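Local coordinates for protein restriction endonuclease r.bpuji (Bacillus pumilus, PDB 2VLA) that is a restriction endonuclease and, through the recognition domain given here, binds its cognate DNA, at residues I109-Q114 with N241-F246; P139-V144 with E212-L217; Y162-S167 with I178-K183. All coordinates share one frame; numbering follows the deposited sequence. Where two conformers were deposited one is given.

Overall arrangement
All three contacts lie in the DNA-recognition domain; contacts 1 and 2 join helices far apart in the chain, contact 3 two close ones. Contact 1 closes the widest loop, from helix 102-112 to helix 237-244; contact 2, between helices 137-150 and 203-219, is nested within it, and contact 3, between helices 157-165 and 177-189, is nested within contact 2. Contact 2 sits centrally, its centre about 9 Å from that of contact 1 and about 13 Å from that of contact 3, and it touches both, through I243 against L142 and L165 against I141. Contacts 1 and 3 stay about 9 Å apart at their nearest atoms. Helix 137-150 thus links the three, while helix 203-219 carries the DNA-facing side.

Contact 1 of 3, residues I109-Q114 with N241-F246; sequences ICFKFQ and NYIAQF
F111, on the last turn of helix 102-112, stands opposite I243 of helix 237-244 with their CA atoms 6.5 Å apart, and no hydrogen bond joins 109-114 to 241-246. F111 supplies half of the 198 Å² buried between them. Its CG lies anti to the backbone N (chi1 -175°), which carries the ring away from its own helix and brings CD1, CE1 and CZ up to the partner. F246 receives this ring edge-on: F111 CE1 sits over one face of the F246 ring, 3.5 Å from F246 CE1, and the planes stand at 85° with centroids 5.0 Å apart, the geometry of a T-shaped stack. Y242 makes a different contact. Its ring is nearly parallel to that of F111, at 13°, but slid so far along that the two barely overlap, and the touch comes down to F111 CE1 against Y242 CE2 at 3.6 Å. I243 adds a looser apolar touch near the plane of the F111 ring, where its CG1 lies 4.2 Å from F111 CD1. Beyond the pair, C110 packs on F138 and I243 on L142, so helix 137-150 backs both segments. K112 O also bonds to the Y276 hydroxyl of helix 263-278. F111, Y242 and F246 together make a partly buried aromatic cluster, built between helices 102-112 and 237-244 in the recognition domain.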
loop_
_atom_site.group_PDB
_atom_site.type_symbol
_atom_site.label_atom_id
_atom_site.label_comp_id
_atom_site.label_asym_id
_atom_site.label_seq_id
_atom_site.Cartn_x
_atom_site.Cartn_y
_atom_site.Cartn_z
ATOM N N ILE A 109 -5.414 6.240 -1.173
ATOM C CA ILE A 109 -4.811 4.956 -0.906
ATOM C C ILE A 109 -3.668 5.072 0.126
ATOM O O ILE A 109 -3.603 4.283 1.084
ATOM C CB ILE A 109 -4.315 4.301 -2.222
ATOM C CG1 ILE A 109 -5.526 3.713 -2.976
ATOM C CG2 ILE A 109 -3.242 3.254 -1.957
ATOM C CD1 ILE A 109 -5.222 3.205 -4.424
ATOM N N CYS A 110 -2.806 6.069 -0.039
ATOM C CA CYS A 110 -1.655 6.223 0.836
ATOM C C CYS A 110 -2.121 6.641 2.228
ATOM O O CYS A 110 -1.559 6.197 3.242
ATOM C CB CYS A 110 -0.668 7.243 0.275
ATOM S SG CYS A 110 0.250 6.655 -1.184
ATOM N N PHE A 111 -3.173 7.441 2.284
ATOM C CA PHE A 111 -3.726 7.901 3.570
ATOM C C PHE A 111 -4.286 6.743 4.384
ATOM O O PHE A 111 -4.163 6.723 5.639
ATOM C CB PHE A 111 -4.790 8.936 3.323
ATOM C CG PHE A 111 -5.326 9.542 4.592
ATOM C CD1 PHE A 111 -4.581 10.493 5.311
ATOM C CD2 PHE A 111 -6.511 9.111 5.118
ATOM C CE1 PHE A 111 -5.052 11.005 6.525
ATOM C CE2 PHE A 111 -6.981 9.631 6.328
ATOM C CZ PHE A 111 -6.232 10.580 7.014
ATOM N N LYS A 112 -4.949 5.811 3.710
ATOM C CA LYS A 112 -5.654 4.709 4.348
ATOM C C LYS A 112 -4.831 3.451 4.588
ATOM O O LYS A 112 -5.203 2.609 5.409
ATOM C CB LYS A 112 -6.895 4.345 3.544
ATOM C CG LYS A 112 -7.932 5.456 3.496
ATOM C CD LYS A 112 -8.974 5.315 4.562
ATOM C CE LYS A 112 -10.154 6.251 4.304
ATOM N NZ LYS A 112 -11.268 5.585 3.538
ATOM N N PHE A 113 -3.742 3.286 3.853
ATOM C CA PHE A 113 -2.957 2.071 3.930
ATOM C C PHE A 113 -2.424 1.900 5.354
ATOM O O PHE A 113 -2.078 2.887 6.020
ATOM C CB PHE A 113 -1.780 2.099 2.917
ATOM C CG PHE A 113 -1.670 0.845 2.041
ATOM C CD1 PHE A 113 -1.325 -0.374 2.567
ATOM C CD2 PHE A 113 -1.875 0.927 0.698
ATOM C CE1 PHE A 113 -1.189 -1.490 1.750
ATOM C CE2 PHE A 113 -1.713 -0.177 -0.111
ATOM C CZ PHE A 113 -1.377 -1.362 0.415
ATOM N N GLN A 114 -2.264 0.656 5.768
ATOM C CA GLN A 114 -1.648 0.341 7.018
ATOM C C GLN A 114 -1.217 -1.093 7.014
ATOM O O GLN A 114 -1.649 -1.882 6.135
ATOM C CB GLN A 114 -2.656 0.566 8.157
ATOM C CG GLN A 114 -3.948 -0.171 7.927
ATOM C CD GLN A 114 -4.834 -0.183 9.170
ATOM O OE1 GLN A 114 -5.471 0.819 9.496
ATOM N NE2 GLN A 114 -4.884 -1.320 9.854
ATOM N N ASN A 241 2.316 17.587 4.379
ATOM C CA ASN A 241 2.258 17.858 5.806
ATOM C C ASN A 241 1.009 17.249 6.478
ATOM O O ASN A 241 1.094 16.704 7.596
ATOM C CB ASN A 241 2.366 19.353 6.073
ATOM C CG ASN A 241 3.815 19.822 6.176
ATOM O OD1 ASN A 241 4.570 19.358 7.025
ATOM N ND2 ASN A 241 4.207 20.727 5.299
ATOM N N TYR A 242 -0.126 17.332 5.824
ATOM C CA TYR A 242 -1.328 16.761 6.365
ATOM C C TYR A 242 -1.154 15.259 6.625
ATOM O O TYR A 242 -1.425 14.780 7.736
ATOM C CB TYR A 242 -2.517 17.018 5.442
ATOM C CG TYR A 242 -3.775 16.316 5.885
ATOM C CD1 TYR A 242 -4.513 16.772 7.001
ATOM C CD2 TYR A 242 -4.194 15.154 5.245
ATOM C CE1 TYR A 242 -5.670 16.124 7.393
ATOM C CE2 TYR A 242 -5.352 14.502 5.621
ATOM C CZ TYR A 242 -6.070 14.966 6.722
ATOM O OH TYR A 242 -7.205 14.309 7.111
ATOM N N ILE A 243 -0.658 14.529 5.629
ATOM C CA ILE A 243 -0.554 13.123 5.763
ATOM C C ILE A 243 0.567 12.745 6.727
ATOM O O ILE A 243 0.418 11.818 7.519
ATOM C CB ILE A 243 -0.350 12.448 4.368
ATOM C CG1 ILE A 243 -1.559 12.748 3.474
ATOM C CG2 ILE A 243 -0.150 10.956 4.511
ATOM C CD1 ILE A 243 -1.381 12.311 2.015
ATOM N N ALA A 244 1.701 13.442 6.638
ATOM C CA ALA A 244 2.855 13.135 7.505
ATOM C C ALA A 244 2.487 13.211 8.983
ATOM O O ALA A 244 3.034 12.492 9.785
ATOM C CB ALA A 244 3.989 14.073 7.229
ATOM N N GLN A 245 1.542 14.088 9.311
ATOM C CA GLN A 245 1.191 14.349 10.721
ATOM C C GLN A 245 0.521 13.160 11.397
ATOM O O GLN A 245 0.416 13.126 12.609
ATOM C CB GLN A 245 0.310 15.602 10.830
ATOM C CG GLN A 245 1.127 16.884 10.840
ATOM C CD GLN A 245 0.325 18.113 10.477
ATOM O OE1 GLN A 245 -0.893 18.053 10.303
ATOM N NE2 GLN A 245 1.011 19.243 10.348
ATOM N N PHE A 246 0.116 12.166 10.618
ATOM C CA PHE A 246 -0.434 10.934 11.165
ATOM C C PHE A 246 0.626 9.863 11.467
ATOM O O PHE A 246 0.282 8.743 11.833
ATOM C CB PHE A 246 -1.503 10.358 10.224
ATOM C CG PHE A 246 -2.698 11.229 10.069
ATOM C CD1 PHE A 246 -2.690 12.291 9.185
ATOM C CD2 PHE A 246 -3.832 11.019 10.853
ATOM C CE1 PHE A 246 -3.786 13.097 9.038
ATOM C CE2 PHE A 246 -4.935 11.833 10.731
ATOM C CZ PHE A 246 -4.910 12.898 9.850
#

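Contact 2 of 3, residues P139-V144 with E212-L217; sequences PYILQV and EQLNYL. With nucleotides of chain C.
L217 meets I141 and L142 through one methyl: in one of its two deposited conformers, CD2 lies 3.7 Å from L142 CD2 and 3.9 Å from I141 CG2. L217 CG is anti to the backbone N (chi1 -155°), which directs the branch bearing CD2 toward helix 137-150. I141 also reaches L214, its CG2 being 4.4 Å from L214 CD2. This apolar layer is buried and lies between helices whose axes approach to 11.7 Å and cross at -79°. Helix 203-219 is followed by the antiparallel strands 223-225 and 230-232, an order consistent with a winged form of the helix-turn-helix, with this helix turned toward DNA. On its DNA-facing side, N215 ND2 donates to OP2 of DC3 of chain C at 3.0 Å, nearly straight at 163°. E212 lies beside the sugar of the same nucleotide, its OE2 3.5 Å from C2' of DC3. The second shell positions these groups: R211 NE donates to N215 OD1, while E212 takes bonds from Q208 NE2 and from G16 N. A leucine in place of N215 would probably leave that phosphate oxygen without this N-H partner and R211 NE without this acceptor. Further back, Q137 NE2 bonds to Q213 OE1, tying helix 137-150 to helix 203-219.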
loop_
_atom_site.group_PDB
_atom_site.type_symbol
_atom_site.label_atom_id
_atom_site.label_comp_id
_atom_site.label_asym_id
_atom_site.label_seq_id
_atom_site.Cartn_x
_atom_site.Cartn_y
_atom_site.Cartn_z
ATOM N N PRO A 139 2.160 7.964 6.032
ATOM C CA PRO A 139 2.512 9.035 6.937
ATOM C C PRO A 139 3.947 8.907 7.485
ATOM O O PRO A 139 4.679 9.888 7.551
ATOM C CB PRO A 139 1.456 8.902 8.041
ATOM C CG PRO A 139 0.262 8.383 7.315
ATOM C CD PRO A 139 0.832 7.403 6.320
ATOM N N TYR A 140 4.333 7.703 7.866
ATOM C CA TYR A 140 5.618 7.501 8.454
ATOM C C TYR A 140 6.765 7.829 7.464
ATOM O O TYR A 140 7.718 8.520 7.788
ATOM C CB TYR A 140 5.756 6.073 9.002
ATOM C CG TYR A 140 6.920 5.914 9.942
ATOM C CD1 TYR A 140 8.172 5.637 9.458
ATOM C CD2 TYR A 140 6.776 6.107 11.336
ATOM C CE1 TYR A 140 9.229 5.525 10.270
ATOM C CE2 TYR A 140 7.847 5.992 12.154
ATOM C CZ TYR A 140 9.079 5.706 11.631
ATOM O OH TYR A 140 10.207 5.581 12.401
ATOM N N ILE A 141 6.658 7.304 6.228
ATOM C CA ILE A 141 7.669 7.576 5.179
ATOM C C ILE A 141 7.790 9.075 4.941
ATOM O O ILE A 141 8.891 9.628 4.883
ATOM C CB ILE A 141 7.315 6.864 3.848
ATOM C CG1 ILE A 141 7.520 5.360 3.971
ATOM C CG2 ILE A 141 8.166 7.413 2.690
ATOM C CD1 ILE A 141 6.729 4.563 2.956
ATOM N N LEU A 142 6.651 9.745 4.814
ATOM C CA LEU A 142 6.666 11.160 4.571
ATOM C C LEU A 142 7.369 11.918 5.740
ATOM O O LEU A 142 8.150 12.828 5.509
ATOM C CB LEU A 142 5.237 11.669 4.392
ATOM C CG LEU A 142 4.591 11.260 3.048
ATOM C CD1 LEU A 142 3.147 11.732 3.073
ATOM C CD2 LEU A 142 5.362 11.848 1.811
ATOM N N GLN A 143 7.097 11.524 6.992
ATOM C CA GLN A 143 7.776 12.155 8.095
ATOM C C GLN A 143 9.284 11.870 8.119
ATOM O O GLN A 143 10.078 12.745 8.431
ATOM C CB GLN A 143 7.138 11.751 9.422
ATOM C CG GLN A 143 7.714 12.493 10.655
ATOM C CD GLN A 143 7.348 13.954 10.681
ATOM O OE1 GLN A 143 6.425 14.385 10.019
ATOM N NE2 GLN A 143 7.986 14.693 11.573
ATOM N N VAL A 144 9.675 10.642 7.776
ATOM C CA VAL A 144 11.097 10.316 7.667
ATOM C C VAL A 144 11.774 11.229 6.599
ATOM O O VAL A 144 12.846 11.773 6.820
ATOM C CB VAL A 144 11.291 8.827 7.304
ATOM C CG1 VAL A 144 12.732 8.537 6.816
ATOM C CG2 VAL A 144 10.945 7.932 8.481
ATOM N N GLU A 212 7.120 -0.595 -5.003
ATOM C CA GLU A 212 5.751 -0.304 -5.403
ATOM C C GLU A 212 4.967 0.547 -4.389
ATOM O O GLU A 212 4.218 1.393 -4.762
ATOM C CB GLU A 212 5.010 -1.563 -5.783
ATOM C CG GLU A 212 5.567 -2.102 -7.124
ATOM C CD GLU A 212 4.880 -3.321 -7.685
ATOM O OE1 GLU A 212 4.118 -3.999 -6.994
ATOM O OE2 GLU A 212 5.147 -3.620 -8.888
ATOM N N GLN A 213 5.264 0.382 -3.115
ATOM C CA GLN A 213 4.745 1.311 -2.132
ATOM C C GLN A 213 5.208 2.731 -2.476
ATOM O O GLN A 213 4.397 3.684 -2.515
ATOM C CB GLN A 213 5.172 0.887 -0.713
ATOM C CG GLN A 213 4.365 -0.288 -0.182
ATOM C CD GLN A 213 4.838 -0.755 1.166
ATOM O OE1 GLN A 213 4.338 -0.282 2.213
ATOM N NE2 GLN A 213 5.757 -1.685 1.186
ATOM N N LEU A 214 6.507 2.905 -2.741
ATOM C CA LEU A 214 6.987 4.197 -3.109
ATOM C C LEU A 214 6.306 4.703 -4.404
ATOM O O LEU A 214 6.023 5.868 -4.535
ATOM C CB LEU A 214 8.521 4.215 -3.231
ATOM C CG LEU A 214 9.246 3.976 -1.918
ATOM C CD1 LEU A 214 10.714 3.772 -2.139
ATOM C CD2 LEU A 214 9.025 5.124 -1.000
ATOM N N ASN A 215 6.097 3.802 -5.384
ATOM C CA ASN A 215 5.371 4.184 -6.594
ATOM C C ASN A 215 4.025 4.832 -6.306
ATOM O O ASN A 215 3.607 5.739 -7.018
ATOM C CB ASN A 215 5.130 2.947 -7.501
ATOM C CG ASN A 215 6.353 2.502 -8.277
ATOM O OD1 ASN A 215 7.372 3.189 -8.329
ATOM N ND2 ASN A 215 6.234 1.329 -8.883
ATOM N N TYR A 216 3.293 4.310 -5.330
ATOM C CA TYR A 216 1.975 4.865 -5.049
ATOM C C TYR A 216 2.088 6.263 -4.444
ATOM O O TYR A 216 1.285 7.111 -4.728
ATOM C CB TYR A 216 1.113 3.886 -4.186
ATOM C CG TYR A 216 0.877 2.593 -4.934
ATOM C CD1 TYR A 216 0.400 2.611 -6.230
ATOM C CD2 TYR A 216 1.228 1.375 -4.385
ATOM C CE1 TYR A 216 0.269 1.456 -6.962
ATOM C CE2 TYR A 216 1.108 0.208 -5.122
ATOM C CZ TYR A 216 0.624 0.268 -6.421
ATOM O OH TYR A 216 0.555 -0.892 -7.211
ATOM N N LEU A 217 3.123 6.493 -3.662
ATOM C CA LEU A 217 3.378 7.816 -3.144
ATOM C C LEU A 217 3.832 8.787 -4.270
ATOM O O LEU A 217 3.574 9.996 -4.203
ATOM C CB LEU A 217 4.418 7.738 -2.021
ATOM C CG LEU A 217 4.440 8.816 -0.956
ATOM C CD1 LEU A 217 3.098 8.903 -0.231
ATOM C CD2 LEU A 217 5.580 8.557 0.029
ATOM P P DC C 3 7.919 -0.008 -12.230
ATOM O OP1 DC C 3 7.280 1.152 -12.893
ATOM O OP2 DC C 3 8.100 -0.056 -10.780
ATOM O "O5'" DC C 3 7.114 -1.333 -12.617
ATOM C "C5'" DC C 3 6.739 -1.570 -13.966
ATOM C "C4'" DC C 3 6.239 -2.980 -14.136
ATOM O "O4'" DC C 3 7.331 -3.909 -14.013
ATOM C "C3'" DC C 3 5.242 -3.408 -13.065
ATOM O "O3'" DC C 3 4.149 -4.132 -13.596
ATOM C "C2'" DC C 3 6.074 -4.316 -12.163
ATOM C "C1'" DC C 3 6.880 -4.995 -13.238
ATOM N N1 DC C 3 8.010 -5.771 -12.784
ATOM C C2 DC C 3 8.391 -6.933 -13.485
ATOM O O2 DC C 3 7.798 -7.260 -14.552
ATOM N N3 DC C 3 9.432 -7.642 -13.008
ATOM C C4 DC C 3 10.065 -7.265 -11.903
ATOM N N4 DC C 3 11.088 -7.995 -11.486
ATOM C C5 DC C 3 9.667 -6.113 -11.182
ATOM C C6 DC C 3 8.628 -5.428 -11.628
#

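Contact 3 of 3, residues Y162-S167 with I178-K183; sequences YYVLNS and IEVIEK
Two first torsions on helix 177-189 and one on helix 157-165 bring the groups together: V180 places CG1 anti to the backbone N (chi1 174°), which sends that methyl toward helix 157-165, K183 sets its CG anti likewise (chi1 174°), and the Y163 torsion (chi1 -66°) turns the ring, and so CE1, toward K183. V180 CG1 then rests 3.9 Å from Y163 CB and 4.1 Å from V164 CG2, a single methyl bridging two neighbouring residues. The CA atoms of Y163 and V180 are 6.7 Å apart. K183 makes the remaining touch, its CG 4.0 Å from Y163 CE1 in an oblique approach; beyond CG the chain bends at chi2, and the two side chains cross at about a right angle. Within 162-167, Y162 CD2 stands 3.7 Å above the plane of the Y163 ring, over its centre, and probably limits how that ring can shift. The segment contains a wider pi-type turn at 162-165, and S167 is the N-cap of helix 168-171, its OG accepting a bond from V170 N. V170 packs on both V164 and V180, and Y140 of helix 137-150 also lies against V180. The polar ends look to D187: Y163 OH hydrogen-bonds to its OD2 and K183 NZ forms a salt bridge with its OD1. The contact therefore pairs apolar packing near the backbones with one shared carboxylate, each group on its own oxygen, which probably restrains both far ends and offsets the lysine charge.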
loop_
_atom_site.group_PDB
_atom_site.type_symbol
_atom_site.label_atom_id
_atom_site.label_comp_id
_atom_site.label_asym_id
_atom_site.label_seq_id
_atom_site.Cartn_x
_atom_site.Cartn_y
_atom_site.Cartn_z
ATOM N N TYR A 162 15.644 -0.663 3.937
ATOM C CA TYR A 162 16.289 -1.361 5.053
ATOM C C TYR A 162 15.885 -0.760 6.375
ATOM O O TYR A 162 15.618 -1.479 7.332
ATOM C CB TYR A 162 17.809 -1.284 4.917
ATOM C CG TYR A 162 18.554 -2.022 6.007
ATOM C CD1 TYR A 162 18.737 -3.393 5.940
ATOM C CD2 TYR A 162 19.007 -1.350 7.143
ATOM C CE1 TYR A 162 19.374 -4.078 6.958
ATOM C CE2 TYR A 162 19.653 -2.025 8.172
ATOM C CZ TYR A 162 19.835 -3.389 8.074
ATOM O OH TYR A 162 20.491 -4.066 9.088
ATOM N N TYR A 163 15.895 0.560 6.432
ATOM C CA TYR A 163 15.719 1.240 7.721
ATOM C C TYR A 163 14.257 1.459 8.095
ATOM O O TYR A 163 13.946 1.670 9.280
ATOM C CB TYR A 163 16.472 2.564 7.744
ATOM C CG TYR A 163 17.982 2.439 7.686
ATOM C CD1 TYR A 163 18.723 2.205 8.829
ATOM C CD2 TYR A 163 18.664 2.572 6.480
ATOM C CE1 TYR A 163 20.103 2.107 8.790
ATOM C CE2 TYR A 163 20.041 2.463 6.427
ATOM C CZ TYR A 163 20.755 2.256 7.588
ATOM O OH TYR A 163 22.127 2.161 7.511
ATOM N N VAL A 164 13.355 1.417 7.120
ATOM C CA VAL A 164 11.935 1.716 7.348
ATOM C C VAL A 164 11.020 0.555 6.958
ATOM O O VAL A 164 10.497 -0.137 7.835
ATOM C CB VAL A 164 11.512 3.005 6.625
ATOM C CG1 VAL A 164 10.024 3.295 6.820
ATOM C CG2 VAL A 164 12.381 4.165 7.063
ATOM N N LEU A 165 10.922 0.233 5.647
ATOM C CA LEU A 165 9.838 -0.640 5.206
ATOM C C LEU A 165 10.101 -2.135 5.412
ATOM O O LEU A 165 9.175 -2.943 5.308
ATOM C CB LEU A 165 9.445 -0.360 3.767
ATOM C CG LEU A 165 8.603 0.902 3.571
ATOM C CD1 LEU A 165 8.407 1.145 2.080
ATOM C CD2 LEU A 165 7.230 0.815 4.277
ATOM N N ASN A 166 11.350 -2.494 5.739
ATOM C CA ASN A 166 11.694 -3.858 6.117
ATOM C C ASN A 166 12.238 -3.960 7.552
ATOM O O ASN A 166 12.743 -4.985 7.936
ATOM C CB ASN A 166 12.753 -4.418 5.168
ATOM C CG ASN A 166 12.570 -5.929 4.878
ATOM O OD1 ASN A 166 11.599 -6.334 4.242
ATOM N ND2 ASN A 166 13.520 -6.746 5.340
ATOM N N SER A 167 12.150 -2.870 8.317
ATOM C CA SER A 167 12.606 -2.861 9.714
ATOM C C SER A 167 11.474 -3.303 10.643
ATOM O O SER A 167 10.440 -2.652 10.716
ATOM C CB SER A 167 13.081 -1.460 10.121
ATOM O OG SER A 167 13.120 -1.301 11.571
ATOM N N ILE A 178 13.103 10.547 13.731
ATOM C CA ILE A 178 14.416 11.117 14.014
ATOM C C ILE A 178 15.435 10.041 14.419
ATOM O O ILE A 178 16.628 10.168 14.133
ATOM C CB ILE A 178 14.371 12.225 15.128
ATOM C CG1 ILE A 178 15.760 12.873 15.238
ATOM C CG2 ILE A 178 13.883 11.658 16.505
ATOM C CD1 ILE A 178 16.190 13.660 13.984
ATOM N N GLU A 179 14.976 8.991 15.100
ATOM C CA GLU A 179 15.867 7.859 15.402
ATOM C C GLU A 179 16.405 7.187 14.144
ATOM O O GLU A 179 17.546 6.734 14.122
ATOM C CB GLU A 179 15.156 6.825 16.230
ATOM C CG GLU A 179 14.821 7.259 17.599
ATOM C CD GLU A 179 14.057 6.186 18.351
ATOM O OE1 GLU A 179 14.704 5.194 18.803
ATOM O OE2 GLU A 179 12.819 6.285 18.424
ATOM N N VAL A 180 15.557 7.057 13.120
ATOM C CA VAL A 180 15.957 6.456 11.865
ATOM C C VAL A 180 17.017 7.333 11.213
ATOM O O VAL A 180 18.066 6.852 10.790
ATOM C CB VAL A 180 14.746 6.295 10.925
ATOM C CG1 VAL A 180 15.206 5.809 9.550
ATOM C CG2 VAL A 180 13.742 5.314 11.522
ATOM N N ILE A 181 16.749 8.633 11.158
ATOM C CA ILE A 181 17.657 9.562 10.535
ATOM C C ILE A 181 19.006 9.593 11.258
ATOM O O ILE A 181 20.060 9.554 10.635
ATOM C CB ILE A 181 17.032 10.958 10.482
ATOM C CG1 ILE A 181 15.820 10.963 9.489
ATOM C CG2 ILE A 181 18.088 12.020 10.130
ATOM C CD1 ILE A 181 16.082 10.288 8.152
ATOM N N GLU A 182 18.983 9.633 12.572
ATOM C CA GLU A 182 20.233 9.649 13.331
ATOM C C GLU A 182 21.061 8.372 13.091
ATOM O O GLU A 182 22.288 8.428 12.935
ATOM C CB GLU A 182 19.952 9.854 14.829
ATOM C CG GLU A 182 19.500 11.290 15.153
ATOM C CD GLU A 182 18.981 11.481 16.592
ATOM O OE1 GLU A 182 18.670 10.484 17.275
ATOM O OE2 GLU A 182 18.860 12.650 17.020
ATOM N N LYS A 183 20.382 7.235 12.978
ATOM C CA LYS A 183 21.059 5.970 12.714
ATOM C C LYS A 183 21.679 5.945 11.302
ATOM O O LYS A 183 22.814 5.472 11.109
ATOM C CB LYS A 183 20.072 4.809 12.896
ATOM C CG LYS A 183 20.610 3.449 12.520
ATOM C CD LYS A 183 21.844 3.067 13.307
ATOM C CE LYS A 183 22.277 1.662 12.987
ATOM N NZ LYS A 183 23.656 1.370 13.457
#